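Local coordinates for protein hydrogenase maturation factor (PDB 3VTH) that probably transfers a carbamoyl group from carbamoyl phosphate to the C-terminal cysteine of HypE, using ATP, during maturation of [NiFe]-hydrogenases, at residues I9-V20 / V76-V87; I548-F558 / V594-D602. All coordinates share one frame; numbering follows the deposited sequence. Where two conformers were deposited one is given.

Contact 1 (I9-V20 / V76-V87)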
loop_
_atom_site.group_PDB
_atom_site.type_symbol
_atom_site.label_atom_id
_atom_site.label_comp_id
_atom_site.label_asym_id
_atom_site.label_seq_id
_atom_site.Cartn_x
_atom_site.Cartn_y
_atom_site.Cartn_z
ATOM N N ILE A 9 45.941 -3.963 -20.431
ATOM C CA ILE A 9 45.070 -3.193 -19.570
ATOM C C ILE A 9 44.005 -2.502 -20.415
ATOM O O ILE A 9 44.313 -1.837 -21.403
ATOM C CB ILE A 9 45.894 -2.198 -18.692
ATOM C CG1 ILE A 9 47.017 -2.940 -17.924
ATOM C CG2 ILE A 9 44.981 -1.371 -17.766
ATOM C CD1 ILE A 9 46.534 -3.995 -16.854
ATOM N N GLN A 10 42.749 -2.707 -20.033
ATOM C CA GLN A 10 41.618 -2.063 -20.683
ATOM C C GLN A 10 40.847 -1.281 -19.623
ATOM O O GLN A 10 41.088 -1.448 -18.427
ATOM C CB GLN A 10 40.689 -3.103 -21.312
ATOM C CG GLN A 10 41.196 -3.721 -22.608
ATOM C CD GLN A 10 40.051 -4.307 -23.416
ATOM O OE1 GLN A 10 39.784 -5.508 -23.350
ATOM N NE2 GLN A 10 39.339 -3.451 -24.152
ATOM N N ALA A 11 39.929 -0.430 -20.067
ATOM C CA ALA A 11 39.111 0.342 -19.143
ATOM C C ALA A 11 37.640 0.279 -19.528
ATOM O O ALA A 11 37.291 0.293 -20.706
ATOM C CB ALA A 11 39.597 1.785 -19.080
ATOM N N ARG A 12 36.779 0.193 -18.523
ATOM C CA ARG A 12 35.344 0.224 -18.747
ATOM C C ARG A 12 34.681 1.224 -17.813
ATOM O O ARG A 12 35.041 1.317 -16.653
ATOM C CB ARG A 12 34.721 -1.156 -18.505
ATOM C CG ARG A 12 35.151 -2.229 -19.477
ATOM C CD ARG A 12 34.657 -1.950 -20.873
ATOM N NE ARG A 12 35.034 -3.029 -21.784
ATOM C CZ ARG A 12 36.197 -3.102 -22.425
ATOM N NH1 ARG A 12 37.119 -2.154 -22.270
ATOM N NH2 ARG A 12 36.432 -4.128 -23.233
ATOM N N GLN A 13 33.718 1.978 -18.335
ATOM C CA GLN A 13 32.849 2.772 -17.478
ATOM C C GLN A 13 31.529 2.029 -17.366
ATOM O O GLN A 13 30.986 1.581 -18.376
ATOM C CB GLN A 13 32.645 4.161 -18.069
ATOM C CG GLN A 13 31.608 5.001 -17.348
ATOM C CD GLN A 13 31.175 6.172 -18.204
ATOM O OE1 GLN A 13 31.994 6.779 -18.897
ATOM N NE2 GLN A 13 29.886 6.485 -18.179
ATOM N N ILE A 14 31.039 1.883 -16.135
ATOM C CA ILE A 14 29.825 1.122 -15.848
ATOM C C ILE A 14 28.843 1.985 -15.042
ATOM O O ILE A 14 29.190 2.513 -13.988
ATOM C CB ILE A 14 30.144 -0.204 -15.089
ATOM C CG1 ILE A 14 31.139 -1.067 -15.887
ATOM C CG2 ILE A 14 28.847 -1.007 -14.809
ATOM C CD1 ILE A 14 31.898 -2.106 -15.051
ATOM N N ASN A 15 27.627 2.137 -15.552
ATOM C CA ASN A 15 26.569 2.861 -14.840
ATOM C C ASN A 15 25.461 1.891 -14.500
ATOM O O ASN A 15 25.024 1.106 -15.356
ATOM C CB ASN A 15 26.007 3.989 -15.704
ATOM C CG ASN A 15 27.016 5.067 -15.961
ATOM O OD1 ASN A 15 27.154 6.001 -15.169
ATOM N ND2 ASN A 15 27.753 4.937 -17.048
ATOM N N ILE A 16 25.024 1.930 -13.247
ATOM C CA ILE A 16 23.987 1.028 -12.781
ATOM C C ILE A 16 22.800 1.863 -12.291
ATOM O O ILE A 16 22.986 2.848 -11.567
ATOM C CB ILE A 16 24.515 0.100 -11.680
ATOM C CG1 ILE A 16 25.872 -0.507 -12.111
ATOM C CG2 ILE A 16 23.441 -0.973 -11.296
ATOM C CD1 ILE A 16 26.365 -1.619 -11.256
ATOM N N PHE A 17 21.599 1.470 -12.711
ATOM C CA PHE A 17 20.385 2.238 -12.468
ATOM C C PHE A 17 19.348 1.406 -11.726
ATOM O O PHE A 17 19.304 0.191 -11.890
ATOM C CB PHE A 17 19.777 2.708 -13.803
ATOM C CG PHE A 17 20.731 3.503 -14.659
ATOM C CD1 PHE A 17 21.359 2.920 -15.748
ATOM C CD2 PHE A 17 21.011 4.830 -14.360
ATOM C CE1 PHE A 17 22.251 3.658 -16.554
ATOM C CE2 PHE A 17 21.896 5.578 -15.147
ATOM C CZ PHE A 17 22.517 4.989 -16.249
ATOM N N GLY A 18 18.491 2.083 -10.964
ATOM C CA GLY A 18 17.434 1.442 -10.174
ATOM C C GLY A 18 17.597 1.810 -8.712
ATOM O O GLY A 18 18.106 2.883 -8.385
ATOM N N ILE A 19 17.139 0.937 -7.817
ATOM C CA ILE A 19 17.441 1.119 -6.405
ATOM C C ILE A 19 18.870 0.600 -6.197
ATOM O O ILE A 19 19.103 -0.599 -6.038
ATOM C CB ILE A 19 16.420 0.425 -5.481
ATOM C CG1 ILE A 19 15.005 0.986 -5.746
ATOM C CG2 ILE A 19 16.841 0.580 -3.981
ATOM C CD1 ILE A 19 13.870 0.299 -4.950
ATOM N N VAL A 20 19.826 1.512 -6.264
ATOM C CA VAL A 20 21.236 1.127 -6.291
ATOM C C VAL A 20 22.067 1.960 -5.301
ATOM O O VAL A 20 23.303 1.888 -5.316
ATOM C CB VAL A 20 21.806 1.213 -7.723
ATOM C CG1 VAL A 20 21.072 0.239 -8.666
ATOM C CG2 VAL A 20 21.705 2.656 -8.271
ATOM N N VAL A 76 17.609 -3.047 -6.361
ATOM C CA VAL A 76 16.653 -3.437 -7.379
ATOM C C VAL A 76 17.199 -2.796 -8.654
ATOM O O VAL A 76 16.862 -1.662 -8.976
ATOM C CB VAL A 76 15.213 -2.947 -7.077
ATOM C CG1 VAL A 76 14.236 -3.406 -8.180
ATOM C CG2 VAL A 76 14.738 -3.431 -5.674
ATOM N N ILE A 77 18.062 -3.534 -9.343
ATOM C CA ILE A 77 18.731 -3.061 -10.544
ATOM C C ILE A 77 17.812 -3.161 -11.750
ATOM O O ILE A 77 17.256 -4.230 -12.022
ATOM C CB ILE A 77 20.016 -3.886 -10.821
ATOM C CG1 ILE A 77 21.019 -3.726 -9.666
ATOM C CG2 ILE A 77 20.632 -3.511 -12.198
ATOM C CD1 ILE A 77 22.229 -4.679 -9.760
ATOM N N ASP A 78 17.633 -2.055 -12.472
ATOM C CA ASP A 78 16.832 -2.046 -13.698
ATOM C C ASP A 78 17.690 -1.996 -14.975
ATOM O O ASP A 78 17.249 -2.396 -16.033
ATOM C CB ASP A 78 15.837 -0.877 -13.672
ATOM C CG ASP A 78 14.845 -0.981 -12.529
ATOM O OD1 ASP A 78 14.260 -2.070 -12.339
ATOM O OD2 ASP A 78 14.654 0.029 -11.816
ATOM N N GLU A 79 18.913 -1.463 -14.865
ATOM C CA GLU A 79 19.801 -1.345 -16.036
ATOM C C GLU A 79 21.267 -1.228 -15.643
ATOM O O GLU A 79 21.617 -0.546 -14.655
ATOM C CB GLU A 79 19.399 -0.157 -16.930
ATOM C CG GLU A 79 20.240 0.001 -18.222
ATOM C CD GLU A 79 19.849 1.218 -19.058
ATOM O OE1 GLU A 79 20.300 1.306 -20.219
ATOM O OE2 GLU A 79 19.090 2.085 -18.557
ATOM N N ILE A 80 22.113 -1.903 -16.424
ATOM C CA ILE A 80 23.566 -1.801 -16.308
ATOM C C ILE A 80 24.092 -1.366 -17.681
ATOM O O ILE A 80 23.807 -2.019 -18.683
ATOM C CB ILE A 80 24.213 -3.169 -15.903
ATOM C CG1 ILE A 80 23.769 -3.596 -14.497
ATOM C CG2 ILE A 80 25.744 -3.108 -15.981
ATOM C CD1 ILE A 80 24.155 -5.032 -14.111
ATOM N N GLN A 81 24.828 -0.259 -17.734
ATOM C CA GLN A 81 25.418 0.201 -19.000
ATOM C C GLN A 81 26.923 0.061 -18.886
ATOM O O GLN A 81 27.507 0.438 -17.873
ATOM C CB GLN A 81 25.053 1.660 -19.318
ATOM C CG GLN A 81 23.576 1.919 -19.583
ATOM C CD GLN A 81 23.260 3.394 -19.825
ATOM O OE1 GLN A 81 24.105 4.277 -19.615
ATOM N NE2 GLN A 81 22.039 3.663 -20.261
ATOM N N VAL A 82 27.545 -0.491 -19.920
ATOM C CA VAL A 82 28.988 -0.720 -19.918
ATOM C C VAL A 82 29.567 -0.093 -21.182
ATOM O O VAL A 82 29.088 -0.364 -22.281
ATOM C CB VAL A 82 29.297 -2.240 -19.862
ATOM C CG1 VAL A 82 30.807 -2.534 -20.007
ATOM C CG2 VAL A 82 28.725 -2.860 -18.579
ATOM N N ARG A 83 30.590 0.742 -21.016
ATOM C CA ARG A 83 31.240 1.431 -22.139
ATOM C C ARG A 83 32.753 1.213 -22.084
ATOM O O ARG A 83 33.344 1.232 -21.008
ATOM C CB ARG A 83 30.986 2.941 -22.061
ATOM C CG ARG A 83 29.550 3.410 -22.302
ATOM C CD ARG A 83 29.365 4.802 -21.677
ATOM N NE ARG A 83 28.178 5.522 -22.149
ATOM C CZ ARG A 83 27.007 5.579 -21.511
ATOM N NH1 ARG A 83 26.826 4.940 -20.364
ATOM N NH2 ARG A 83 26.004 6.277 -22.035
ATOM N N GLU A 84 33.357 1.023 -23.253
ATOM C CA GLU A 84 34.815 1.034 -23.428
ATOM C C GLU A 84 35.316 2.478 -23.324
ATOM O O GLU A 84 34.801 3.360 -24.002
ATOM C CB GLU A 84 35.183 0.450 -24.804
ATOM C CG GLU A 84 36.693 0.432 -25.112
ATOM C CD GLU A 84 37.058 0.380 -26.617
ATOM O OE1 GLU A 84 36.208 0.654 -27.504
ATOM O OE2 GLU A 84 38.236 0.074 -26.917
ATOM N N VAL A 85 36.291 2.728 -22.455
ATOM C CA VAL A 85 36.870 4.073 -22.309
ATOM C C VAL A 85 38.381 3.961 -22.336
ATOM O O VAL A 85 38.913 2.857 -22.264
ATOM C CB VAL A 85 36.410 4.800 -21.001
ATOM C CG1 VAL A 85 34.915 5.094 -21.034
ATOM C CG2 VAL A 85 36.786 4.003 -19.735
ATOM N N GLU A 86 39.071 5.092 -22.440
ATOM C CA GLU A 86 40.542 5.084 -22.441
ATOM C C GLU A 86 41.079 4.836 -21.027
ATOM O O GLU A 86 40.428 5.176 -20.043
ATOM C CB GLU A 86 41.107 6.391 -23.000
ATOM C CG GLU A 86 40.500 6.841 -24.338
ATOM C CD GLU A 86 40.321 5.705 -25.355
ATOM O OE1 GLU A 86 39.151 5.314 -25.605
ATOM O OE2 GLU A 86 41.335 5.201 -25.887
ATOM N N VAL A 87 42.258 4.234 -20.945
ATOM C CA VAL A 87 42.921 3.956 -19.669
ATOM C C VAL A 87 43.532 5.235 -19.078
ATOM O O VAL A 87 44.200 5.990 -19.780
ATOM C CB VAL A 87 44.018 2.883 -19.865
ATOM C CG1 VAL A 87 44.828 2.657 -18.578
ATOM C CG2 VAL A 87 43.393 1.581 -20.373
HETATM O O HOH W 1 40.059 0.506 -22.866
HETATM O O HOH W 2 28.600 2.949 -18.922
#
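Phe17 faces two residues at once: Asp78 and Glu79 both lie opposite it, a classic beta bulge in the antiparallel pairing of 9-20 with 76-87. Phe17 O takes Asp78 N at 2.9 Å and, more weakly, Glu79 N. Beyond the bulge comes Gly18, where a side chain would run into Val76 O and Asp78 N, so glycine suits the corner; Ile19 and Val76 then pair again. Asp78 itself turns to Tyr420.

Strand 76-85 is the edge of the acylphosphatase-type sheet, with 10-17 bonded on its other flank to 48-55. On the face carrying Ile14, Ile16, Ile80 and Val82, branched aliphatic side chains lie beside one another, Ile14 CG2 meeting Ile80 CG2 at 3.9 Å, and Ile14 and Ile80 also touch helix 57-69. Midway along, the reverse face is mostly polar, with Gln13, Asn15, Glu79, Gln81 and Arg83 beside Phe17. There the edge of the Phe17 ring meets the Gln81 amide, CE1 to CD 3.4 Å. Extended beyond CG (chi2 177°), Gln81 works at both ends of its amide: NE2 donates to Glu79 OE1 and OE1 accepts from Arg83 NH1, each at 2.9 Å. A water at the edge of the Arg83 guanidinium, in its plane, accepts from NH1 and donates to Gln13 O at 2.8 Å. Near the far end, Ala11 O receives Val85 N and Arg12 NH1 from opposite faces of its carbonyl plane.

The chemistry thus implies a two-sided ribbon: Ile14, Ile16 and Ile80 pack on helices, while side-chain bonds along one strand, Glu79 to Gln81 to Arg83, probably temper the charges at the row's two ends.

Contact 2 (I548-F558 / V594-D602). With AP2 (phosphomethylphosphonic acid adenosyl ester), chain H.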
loop_
_atom_site.group_PDB
_atom_site.type_symbol
_atom_site.label_atom_id
_atom_site.label_comp_id
_atom_site.label_asym_id
_atom_site.label_seq_id
_atom_site.Cartn_x
_atom_site.Cartn_y
_atom_site.Cartn_z
ATOM N N ILE A 548 -24.244 6.230 3.002
ATOM C CA ILE A 548 -22.952 5.573 3.214
ATOM C C ILE A 548 -22.922 4.838 4.567
ATOM O O ILE A 548 -22.586 3.651 4.622
ATOM C CB ILE A 548 -21.749 6.581 3.108
ATOM C CG1 ILE A 548 -21.581 7.139 1.677
ATOM C CG2 ILE A 548 -20.443 5.983 3.673
ATOM C CD1 ILE A 548 -21.660 6.115 0.535
ATOM N N LYS A 549 -23.290 5.536 5.642
ATOM C CA LYS A 549 -23.281 4.948 6.986
ATOM C C LYS A 549 -24.627 4.392 7.484
ATOM O O LYS A 549 -24.651 3.398 8.214
ATOM C CB LYS A 549 -22.648 5.912 8.002
ATOM C CG LYS A 549 -21.100 5.950 7.880
ATOM C CD LYS A 549 -20.475 7.254 8.396
ATOM C CE LYS A 549 -20.812 7.500 9.871
ATOM N NZ LYS A 549 -19.977 8.589 10.445
ATOM N N LYS A 550 -25.734 5.023 7.097
ATOM C CA LYS A 550 -27.062 4.482 7.416
ATOM C C LYS A 550 -27.537 3.587 6.265
ATOM O O LYS A 550 -28.343 3.999 5.428
ATOM C CB LYS A 550 -28.060 5.605 7.714
ATOM C CG LYS A 550 -27.745 6.393 8.989
ATOM C CD LYS A 550 -28.983 7.026 9.573
ATOM C CE LYS A 550 -28.788 7.370 11.044
ATOM N NZ LYS A 550 -30.031 7.092 11.835
ATOM N N ILE A 551 -27.019 2.361 6.229
ATOM C CA ILE A 551 -27.181 1.492 5.066
ATOM C C ILE A 551 -28.591 0.944 4.851
ATOM O O ILE A 551 -28.894 0.452 3.770
ATOM C CB ILE A 551 -26.141 0.334 5.017
ATOM C CG1 ILE A 551 -26.413 -0.711 6.099
ATOM C CG2 ILE A 551 -24.701 0.887 5.093
ATOM C CD1 ILE A 551 -25.522 -1.950 5.966
ATOM N N TYR A 552 -29.452 1.018 5.864
ATOM C CA TYR A 552 -30.852 0.666 5.629
ATOM C C TYR A 552 -31.480 1.623 4.601
ATOM O O TYR A 552 -32.393 1.238 3.882
ATOM C CB TYR A 552 -31.668 0.601 6.930
ATOM C CG TYR A 552 -31.743 1.913 7.684
ATOM C CD1 TYR A 552 -30.756 2.266 8.611
ATOM C CD2 TYR A 552 -32.810 2.798 7.481
ATOM C CE1 TYR A 552 -30.827 3.476 9.309
ATOM C CE2 TYR A 552 -32.891 4.003 8.173
ATOM C CZ TYR A 552 -31.899 4.336 9.082
ATOM O OH TYR A 552 -31.974 5.530 9.764
ATOM N N ARG A 553 -30.957 2.852 4.515
ATOM C CA ARG A 553 -31.371 3.820 3.493
ATOM C C ARG A 553 -30.945 3.382 2.097
ATOM O O ARG A 553 -31.655 3.605 1.112
ATOM C CB ARG A 553 -30.787 5.201 3.784
ATOM C CG ARG A 553 -31.273 5.850 5.088
ATOM C CD ARG A 553 -30.536 7.165 5.344
ATOM N NE ARG A 553 -30.781 8.170 4.304
ATOM C CZ ARG A 553 -31.551 9.248 4.451
ATOM N NH1 ARG A 553 -32.162 9.504 5.605
ATOM N NH2 ARG A 553 -31.705 10.087 3.436
ATOM N N THR A 554 -29.772 2.764 2.013
ATOM C CA THR A 554 -29.304 2.209 0.757
ATOM C C THR A 554 -30.223 1.073 0.340
ATOM O O THR A 554 -30.634 1.004 -0.818
ATOM C CB THR A 554 -27.845 1.702 0.852
ATOM O OG1 THR A 554 -26.980 2.828 0.981
ATOM C CG2 THR A 554 -27.460 0.936 -0.413
ATOM N N ALA A 555 -30.562 0.197 1.285
ATOM C CA ALA A 555 -31.484 -0.901 0.991
ATOM C C ALA A 555 -32.845 -0.386 0.509
ATOM O O ALA A 555 -33.413 -0.926 -0.438
ATOM C CB ALA A 555 -31.653 -1.813 2.202
ATOM N N LEU A 556 -33.376 0.643 1.167
ATOM C CA LEU A 556 -34.663 1.227 0.749
ATOM C C LEU A 556 -34.610 1.774 -0.685
ATOM O O LEU A 556 -35.547 1.606 -1.477
ATOM C CB LEU A 556 -35.096 2.326 1.720
ATOM C CG LEU A 556 -35.543 1.828 3.094
ATOM C CD1 LEU A 556 -35.728 2.987 4.036
ATOM C CD2 LEU A 556 -36.845 1.003 2.970
ATOM N N GLY A 557 -33.518 2.448 -1.004
ATOM C CA GLY A 557 -33.260 2.864 -2.376
ATOM C C GLY A 557 -33.315 1.699 -3.358
ATOM O O GLY A 557 -33.961 1.796 -4.403
ATOM N N PHE A 558 -32.663 0.590 -3.025
ATOM C CA PHE A 558 -32.617 -0.571 -3.935
ATOM C C PHE A 558 -33.996 -1.215 -4.130
ATOM O O PHE A 558 -34.258 -1.818 -5.186
ATOM C CB PHE A 558 -31.593 -1.617 -3.456
ATOM C CG PHE A 558 -30.190 -1.382 -3.973
ATOM C CD1 PHE A 558 -29.563 -2.327 -4.782
ATOM C CD2 PHE A 558 -29.519 -0.191 -3.698
ATOM C CE1 PHE A 558 -28.256 -2.110 -5.281
ATOM C CE2 PHE A 558 -28.225 0.033 -4.185
ATOM C CZ PHE A 558 -27.598 -0.935 -4.991
ATOM N N VAL A 594 -27.422 5.255 -8.681
ATOM C CA VAL A 594 -26.174 4.488 -8.529
ATOM C C VAL A 594 -26.201 3.131 -9.206
ATOM O O VAL A 594 -27.213 2.408 -9.168
ATOM C CB VAL A 594 -25.772 4.287 -7.029
ATOM C CG1 VAL A 594 -25.870 5.597 -6.272
ATOM C CG2 VAL A 594 -26.686 3.210 -6.350
ATOM N N SER A 595 -25.079 2.806 -9.832
ATOM C CA SER A 595 -24.766 1.447 -10.297
ATOM C C SER A 595 -23.510 1.126 -9.517
ATOM O O SER A 595 -22.443 1.674 -9.798
ATOM C CB SER A 595 -24.466 1.445 -11.808
ATOM O OG SER A 595 -23.782 0.261 -12.222
ATOM N N SER A 596 -23.619 0.288 -8.495
ATOM C CA SER A 596 -22.505 0.169 -7.553
ATOM C C SER A 596 -22.491 -1.189 -6.876
ATOM O O SER A 596 -23.466 -1.575 -6.243
ATOM C CB SER A 596 -22.607 1.268 -6.487
ATOM O OG SER A 596 -21.750 1.002 -5.377
ATOM N N MET A 597 -21.363 -1.890 -6.986
ATOM C CA MET A 597 -21.201 -3.178 -6.300
ATOM C C MET A 597 -21.131 -2.984 -4.788
ATOM O O MET A 597 -21.666 -3.783 -4.019
ATOM C CB MET A 597 -19.972 -3.937 -6.835
ATOM C CG MET A 597 -19.863 -5.412 -6.338
ATOM S SD MET A 597 -21.342 -6.407 -6.659
ATOM C CE MET A 597 -21.472 -6.294 -8.457
ATOM N N GLY A 598 -20.499 -1.898 -4.357
ATOM C CA GLY A 598 -20.448 -1.570 -2.916
ATOM C C GLY A 598 -21.823 -1.365 -2.288
ATOM O O GLY A 598 -22.112 -1.905 -1.208
ATOM N N ARG A 599 -22.676 -0.590 -2.955
ATOM C CA ARG A 599 -24.022 -0.352 -2.449
ATOM C C ARG A 599 -24.867 -1.618 -2.533
ATOM O O ARG A 599 -25.715 -1.856 -1.666
ATOM C CB ARG A 599 -24.726 0.813 -3.183
ATOM C CG ARG A 599 -24.024 2.203 -3.096
ATOM C CD ARG A 599 -23.917 2.820 -1.682
ATOM N NE ARG A 599 -22.979 2.075 -0.843
ATOM C CZ ARG A 599 -21.657 2.263 -0.817
ATOM N NH1 ARG A 599 -21.084 3.205 -1.564
ATOM N NH2 ARG A 599 -20.904 1.499 -0.036
ATOM N N PHE A 600 -24.656 -2.413 -3.585
ATOM C CA PHE A 600 -25.331 -3.724 -3.703
ATOM C C PHE A 600 -25.022 -4.571 -2.459
ATOM O O PHE A 600 -25.946 -5.090 -1.796
ATOM C CB PHE A 600 -24.911 -4.439 -5.006
ATOM C CG PHE A 600 -25.834 -5.559 -5.463
ATOM C CD1 PHE A 600 -26.981 -5.924 -4.752
ATOM C CD2 PHE A 600 -25.504 -6.294 -6.612
ATOM C CE1 PHE A 600 -27.814 -6.976 -5.196
ATOM C CE2 PHE A 600 -26.325 -7.352 -7.055
ATOM C CZ PHE A 600 -27.484 -7.694 -6.339
ATOM N N PHE A 601 -23.737 -4.686 -2.121
ATOM C CA PHE A 601 -23.332 -5.374 -0.890
ATOM C C PHE A 601 -24.001 -4.782 0.351
ATOM O O PHE A 601 -24.513 -5.532 1.183
ATOM C CB PHE A 601 -21.803 -5.373 -0.715
ATOM C CG PHE A 601 -21.135 -6.593 -1.292
ATOM C CD1 PHE A 601 -20.551 -7.542 -0.449
ATOM C CD2 PHE A 601 -21.088 -6.794 -2.675
ATOM C CE1 PHE A 601 -19.920 -8.685 -0.981
ATOM C CE2 PHE A 601 -20.458 -7.931 -3.216
ATOM C CZ PHE A 601 -19.885 -8.882 -2.363
ATOM N N ASP A 602 -24.022 -3.449 0.463
ATOM C CA ASP A 602 -24.654 -2.806 1.638
ATOM C C ASP A 602 -26.155 -3.110 1.719
ATOM O O ASP A 602 -26.688 -3.344 2.808
ATOM C CB ASP A 602 -24.437 -1.292 1.642
ATOM C CG ASP A 602 -23.002 -0.900 2.000
ATOM O OD1 ASP A 602 -22.219 -1.769 2.451
ATOM O OD2 ASP A 602 -22.663 0.288 1.806
HETATM P PB AP2 H . -14.729 4.228 -4.282
HETATM O O1B AP2 H . -15.856 3.264 -4.006
HETATM O O2B AP2 H . -14.159 4.210 -5.667
HETATM O O3B AP2 H . -15.015 5.602 -3.730
HETATM C C3A AP2 H . -13.411 3.599 -3.208
HETATM P PA AP2 H . -12.743 1.976 -3.674
HETATM O O1A AP2 H . -11.536 1.891 -2.751
HETATM O O2A AP2 H . -12.567 1.727 -5.153
HETATM O "O5'" AP2 H . -13.875 0.920 -3.202
HETATM C "C5'" AP2 H . -14.072 0.748 -1.803
HETATM C "C4'" AP2 H . -15.394 0.026 -1.672
HETATM O "O4'" AP2 H . -15.234 -1.339 -2.063
HETATM C "C3'" AP2 H . -15.890 -0.029 -0.241
HETATM O "O3'" AP2 H . -16.499 1.211 0.134
HETATM C "C2'" AP2 H . -16.858 -1.190 -0.339
HETATM O "O2'" AP2 H . -18.082 -0.666 -0.867
HETATM C "C1'" AP2 H . -16.182 -2.137 -1.341
HETATM N N9 AP2 H . -15.537 -3.224 -0.550
HETATM C C8 AP2 H . -14.518 -3.114 0.339
HETATM N N7 AP2 H . -14.221 -4.309 0.916
HETATM C C5 AP2 H . -15.062 -5.222 0.392
HETATM C C6 AP2 H . -15.300 -6.678 0.560
HETATM N N6 AP2 H . -14.552 -7.421 1.416
HETATM N N1 AP2 H . -16.300 -7.238 -0.175
HETATM C C2 AP2 H . -17.046 -6.528 -1.050
HETATM N N3 AP2 H . -16.890 -5.200 -1.239
HETATM C C4 AP2 H . -15.933 -4.508 -0.559
HETATM O O HOH W 3 -21.232 1.600 3.650
HETATM O O HOH W 4 -24.590 2.193 1.913
#
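Val594 meets Phe558 across the contact, CG2 to CE2 4.1 Å, where a strand of the Kae1-like domain, of the actin-like ATPase clan, leads into helix 597-607. The short segments 551-558 and 597-602 cross at -102°. Ser596 is the N-cap of the second: OG accepts from Arg599 N at 3.0 Å in a nearly straight bond (170°) and is also bonded to Gly508. A serine suits this place, its short hydroxyl turning back to a backbone N-H of the first turn. Gly598 leaves room for the nucleotide analogue, its CA 3.3 Å from AP2 O2'; a CB would clash there.

Arg599 packs its CB on Phe558, whose ring carries Arg599 O over one face, while Thr554 CG2 touches that same carbonyl oxygen. Bends at chi2 and again at chi3 (69°) fold the chain so that the guanidinium reaches Asp602, one turn on, and Ile548 CD1 lies over one of its faces, 3.6 Å from NH1. An alanine here would remove the guanidinium and would probably leave buried Asp602 without its countercharge and Ile548 without the flat surface it covers. Phe600 CD1 touches Phe558 CE1 at 4.1 Å although the side chain as a whole leads away, and both rings also touch helix 649-662. Phe601 turns instead to the ligand, AP2 C2 lying over one face of its ring, offset toward the rim; an aromatic suits an adenine neighbour.

Asp602 closes the segment, its side chain crossing Ile551 at about a right angle. Its OD2 gathers several bonds: it takes Arg599 NE and NH2, the latter at 2.8 Å, from the same face of the carboxylate plane, and a water bonded to Thr554 OG1 donates to that OD2 at 2.7 Å.

Overall arrangement
Along the chain the two contacts come one after the other, on opposite sides of the chain's centre, about 58 Å between their own centres and about 34 Å between nearest atoms. They share no strand, sheet or helix. Strands 10-17 and 76-85 belong to the five-stranded sheet of the N-terminal acylphosphatase region; the Val20 end of contact 1 lies near the predicted active-site residues Asn44 and Arg26. Helices 551-559 and 597-607 belong to the second Kae1-like subdomain, which helps bind AP2 and, with His483 and His487 of the first, iron. Zinc fingers, the Telomere recombination region and the first Kae1-like range intervene, consistent with a modular enzyme whose domains handle successive steps of carbamoyl transfer.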